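Local coordinates for aspartate--tRNA(Asp/Asn) ligase (Thermus thermophilus, PDB 1N9W), which attaches aspartate to both tRNA(Asp) and tRNA(Asn) with similar efficiency, first activating the amino acid with ATP as aspartyl-AMP, at residues L233-L237 / G389-G393; T334-D338 / S348-R352. One frame throughout, in Å; residues are numbered along the deposited sequence.

Contact 1. Residues L233-L237 / G389-G393; sequences LEEAL and GFAIG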
# COMPACT_ATOMS: atom_id res chain seq x y z
N LEU B 233 -0.28 16.85 -12.54
CA LEU B 233 -0.61 16.03 -11.39
C LEU B 233 0.65 15.36 -10.84
O LEU B 233 0.93 15.42 -9.65
CB LEU B 233 -1.63 14.96 -11.75
CG LEU B 233 -1.82 13.85 -10.68
CD1 LEU B 233 -2.57 14.41 -9.49
CD2 LEU B 233 -2.59 12.68 -11.28
N GLU B 234 1.40 14.71 -11.72
CA GLU B 234 2.61 14.02 -11.31
C GLU B 234 3.62 14.94 -10.63
O GLU B 234 4.33 14.52 -9.71
CB GLU B 234 3.26 13.32 -12.50
CG GLU B 234 4.64 12.79 -12.18
CD GLU B 234 5.11 11.70 -13.12
OE1 GLU B 234 4.74 11.74 -14.32
OE2 GLU B 234 5.85 10.82 -12.66
N GLU B 235 3.69 16.18 -11.08
CA GLU B 235 4.61 17.17 -10.51
C GLU B 235 4.27 17.43 -9.05
O GLU B 235 5.14 17.44 -8.19
CB GLU B 235 4.55 18.49 -11.28
CG GLU B 235 5.48 18.55 -12.49
CD GLU B 235 5.38 19.89 -13.25
OE1 GLU B 235 5.38 20.96 -12.60
OE2 GLU B 235 5.32 19.85 -14.49
N ALA B 236 2.99 17.66 -8.80
CA ALA B 236 2.52 17.93 -7.44
C ALA B 236 2.68 16.67 -6.60
O ALA B 236 3.08 16.74 -5.43
CB ALA B 236 1.05 18.38 -7.48
N LEU B 237 2.38 15.52 -7.20
CA LEU B 237 2.51 14.22 -6.54
C LEU B 237 3.95 14.02 -6.07
O LEU B 237 4.19 13.70 -4.91
CB LEU B 237 2.12 13.10 -7.51
CG LEU B 237 2.33 11.64 -7.09
CD1 LEU B 237 1.42 11.31 -5.91
CD2 LEU B 237 2.04 10.72 -8.27
N GLY B 389 -3.30 8.23 -17.62
CA GLY B 389 -2.61 7.81 -16.42
C GLY B 389 -1.13 7.63 -16.66
O GLY B 389 -0.62 7.87 -17.75
N PHE B 390 -0.44 7.19 -15.61
CA PHE B 390 1.00 6.97 -15.69
C PHE B 390 1.44 6.08 -14.53
O PHE B 390 0.67 5.85 -13.59
CB PHE B 390 1.73 8.32 -15.65
CG PHE B 390 1.52 9.11 -14.37
CD1 PHE B 390 2.40 8.94 -13.30
CD2 PHE B 390 0.48 10.03 -14.25
CE1 PHE B 390 2.25 9.69 -12.13
CE2 PHE B 390 0.33 10.78 -13.08
CZ PHE B 390 1.21 10.60 -12.02
N ALA B 391 2.66 5.58 -14.61
CA ALA B 391 3.20 4.70 -13.58
C ALA B 391 4.58 5.20 -13.19
O ALA B 391 5.32 5.71 -14.03
CB ALA B 391 3.28 3.28 -14.11
N ILE B 392 4.92 5.04 -11.92
CA ILE B 392 6.21 5.47 -11.43
C ILE B 392 7.04 4.28 -10.96
O ILE B 392 6.58 3.48 -10.15
CB ILE B 392 6.06 6.46 -10.26
CG1 ILE B 392 5.26 7.68 -10.72
CG2 ILE B 392 7.42 6.86 -9.73
CD1 ILE B 392 5.15 8.77 -9.67
N GLY B 393 8.25 4.17 -11.49
CA GLY B 393 9.14 3.09 -11.10
C GLY B 393 9.68 3.44 -9.73
O GLY B 393 10.67 4.17 -9.62
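Glu234 OE2, on helix 227-248, is hydrogen-bonded to Thr347 OG1 of strand 344-351, which helps hold the carboxylate almost flat on the ring of Phe390, on strand 387-393, the two planes 17° apart. Its other oxygen sits over the ring face toward the rim, Glu234 OE1 being 3.8 Å from Phe390 CD1; it is buried without a polar partner in the model, which may favour a protonated carboxyl group. Closer to the backbone, Glu234 CB presses on the far end of the ring, 3.4 Å from Phe390 CZ. Phe390 takes the cramped torsion with CG between its backbone N and carbonyl carbon (chi1 63°), and the ring stands out from the sheet toward the helix. Two leucines one helical turn apart meet its edge: Leu233 CD2 is 3.9 Å from Phe390 CE2, and Leu237 CD2 is 3.8 Å from Phe390 CZ. Strand and helix segments run at 33° to each other with axes 11.0 Å apart, the helix packed on one face of the largely antiparallel sheet at the heart of class II synthetases. Strand 387-393 and the helix that follows it form class II motif 3, in which Gly393 is the N-cap and part of the predicted ATP site. Shortening Phe390 to an alanine would probably open a gap between sheet and helix, the leucine methyls losing the ring edge they meet and the Glu234 carboxylate the face it lies on. Two residues along, on the same face of the sheet, Ile392 meets Leu237 tip to tip, Ile392 CD1 lying 3.9 Å from Leu237 CD2. The same methyl, Ile392 CD1, also comes within 3.7 Å of Glu234 OE2, the oxygen that Thr347 holds.

Contact 2. Residues T334-D338 / S348-R352; sequences TRSFD and SGGQR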
# COMPACT_ATOMS: atom_id res chain seq x y z
N THR B 334 1.42 11.34 -30.30
CA THR B 334 0.41 10.86 -29.35
C THR B 334 0.47 11.71 -28.10
O THR B 334 1.45 12.42 -27.87
CB THR B 334 0.67 9.39 -28.95
OG1 THR B 334 2.04 9.22 -28.57
CG2 THR B 334 0.34 8.45 -30.09
N ARG B 335 -0.58 11.65 -27.29
CA ARG B 335 -0.64 12.42 -26.05
C ARG B 335 0.01 11.64 -24.92
O ARG B 335 -0.57 11.47 -23.85
CB ARG B 335 -2.09 12.73 -25.70
CG ARG B 335 -2.77 13.66 -26.68
CD ARG B 335 -4.18 13.97 -26.22
NE ARG B 335 -4.84 14.90 -27.13
CZ ARG B 335 -6.07 15.36 -26.96
NH1 ARG B 335 -6.79 14.97 -25.91
NH2 ARG B 335 -6.59 16.21 -27.83
N SER B 336 1.22 11.16 -25.18
CA SER B 336 1.98 10.39 -24.21
C SER B 336 3.19 11.18 -23.74
O SER B 336 3.56 12.18 -24.36
CB SER B 336 2.44 9.07 -24.83
OG SER B 336 3.23 9.31 -25.98
N PHE B 337 3.80 10.73 -22.65
CA PHE B 337 4.98 11.39 -22.09
C PHE B 337 5.78 10.45 -21.19
O PHE B 337 5.25 9.48 -20.65
CB PHE B 337 4.56 12.65 -21.30
CG PHE B 337 3.73 12.35 -20.07
CD1 PHE B 337 4.32 11.89 -18.90
CD2 PHE B 337 2.35 12.51 -20.10
CE1 PHE B 337 3.55 11.59 -17.77
CE2 PHE B 337 1.56 12.22 -18.98
CZ PHE B 337 2.17 11.76 -17.82
N ASP B 338 7.07 10.75 -21.04
CA ASP B 338 7.98 9.97 -20.21
C ASP B 338 8.70 10.96 -19.32
O ASP B 338 9.07 12.04 -19.78
CB ASP B 338 9.00 9.23 -21.07
CG ASP B 338 8.54 7.85 -21.44
OD1 ASP B 338 7.33 7.58 -21.38
OD2 ASP B 338 9.41 7.02 -21.81
N SER B 348 6.19 6.68 -17.23
CA SER B 348 5.74 6.51 -18.60
C SER B 348 4.22 6.45 -18.60
O SER B 348 3.63 5.58 -17.95
CB SER B 348 6.32 5.23 -19.19
OG SER B 348 5.96 5.12 -20.55
N GLY B 349 3.60 7.38 -19.31
CA GLY B 349 2.15 7.40 -19.37
C GLY B 349 1.61 8.37 -20.40
O GLY B 349 2.34 8.85 -21.27
N GLY B 350 0.32 8.66 -20.30
CA GLY B 350 -0.31 9.59 -21.22
C GLY B 350 -1.80 9.34 -21.30
O GLY B 350 -2.33 8.44 -20.65
N GLN B 351 -2.49 10.14 -22.10
CA GLN B 351 -3.93 9.98 -22.26
C GLN B 351 -4.20 8.75 -23.13
O GLN B 351 -3.44 8.45 -24.04
CB GLN B 351 -4.53 11.24 -22.90
CG GLN B 351 -5.96 11.07 -23.35
CD GLN B 351 -6.68 12.40 -23.48
OE1 GLN B 351 -6.06 13.44 -23.72
NE2 GLN B 351 -8.00 12.37 -23.34
N ARG B 352 -5.28 8.02 -22.82
CA ARG B 352 -5.65 6.83 -23.57
C ARG B 352 -6.83 7.19 -24.47
O ARG B 352 -7.35 8.30 -24.40
CB ARG B 352 -6.10 5.68 -22.65
CG ARG B 352 -5.58 5.71 -21.21
CD ARG B 352 -4.10 5.42 -21.13
NE ARG B 352 -3.61 5.36 -19.76
CZ ARG B 352 -2.35 5.13 -19.44
NH1 ARG B 352 -1.45 4.92 -20.39
NH2 ARG B 352 -1.97 5.10 -18.17
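Strands 336-338 and 348-351 run antiparallel at 158°, their axes 4.5 Å apart, with Phe337 and Gly349 as the hydrogen-bonded pair. Phe337 N to Gly349 O is 2.8 Å, and Gly349 N to Phe337 O is 3.0 Å and nearly straight. Past the non-hydrogen-bonded pair Ser336-Gly350, Gln351 N reaches the carbonyl of Arg335 (Gln351 N to Arg335 O 2.9 Å), the residue at the centre of an inverse gamma turn. Gly350 has backbone angles ill suited to any side chain, and a CB there would also strike Ser336 CA and Arg335 O. Arg335 and Gln351 lie side by side, both chains extended; Arg335 NH1 donates to Gln351 OE1 over 2.8 Å. The acceptor lies in the guanidinium plane, but the donor stands 46° above the plane of the amide carbonyl. Phe337 turns to the other side from Ser336 and Asp338, one ring face over Gly349 O and its body against Leu230 and Met231 of helix 227-248. On the other face of the sheet, Asp338 OD1 is gripped twice, by a salt bridge from Arg322 NH2 and by Ser348 OG at 2.9 Å. The Ser348 hydroxyl, turned away from its own backbone N (chi1 -176°), meets that oxygen on the syn side, somewhat out of the carboxylate plane. Arg352 folds back to lay its guanidinium over Gly350 O and pairs with Glu220. The arrangement is a beta hairpin in the class II catalytic sheet, and its second strand carries Ser348 and leads to Arg352, both predicted to bind the substrate aspartate.

How the contacts relate
From the N terminus the chain runs through the OB-fold domain and the first strands of the catalytic sheet before helix 227-248 supplies residues 233-237; it then makes the hairpin of strands 336-341 and 344-351, and later returns as strand 387-393. Contact 2 closes a short loop of nine residues; contact 1 closes a loop of 151 residues, and the hairpin is nested inside it. Strand 387-393 runs next to strand 344-351, with Gly389 O and Gly350 N 2.8 Å apart in a probable hydrogen bond. On the helix-facing side, Phe337 touches both Phe390 and Glu234, joining the hairpin and the motif 3 strand, both in the sheet, to the helix packed against it.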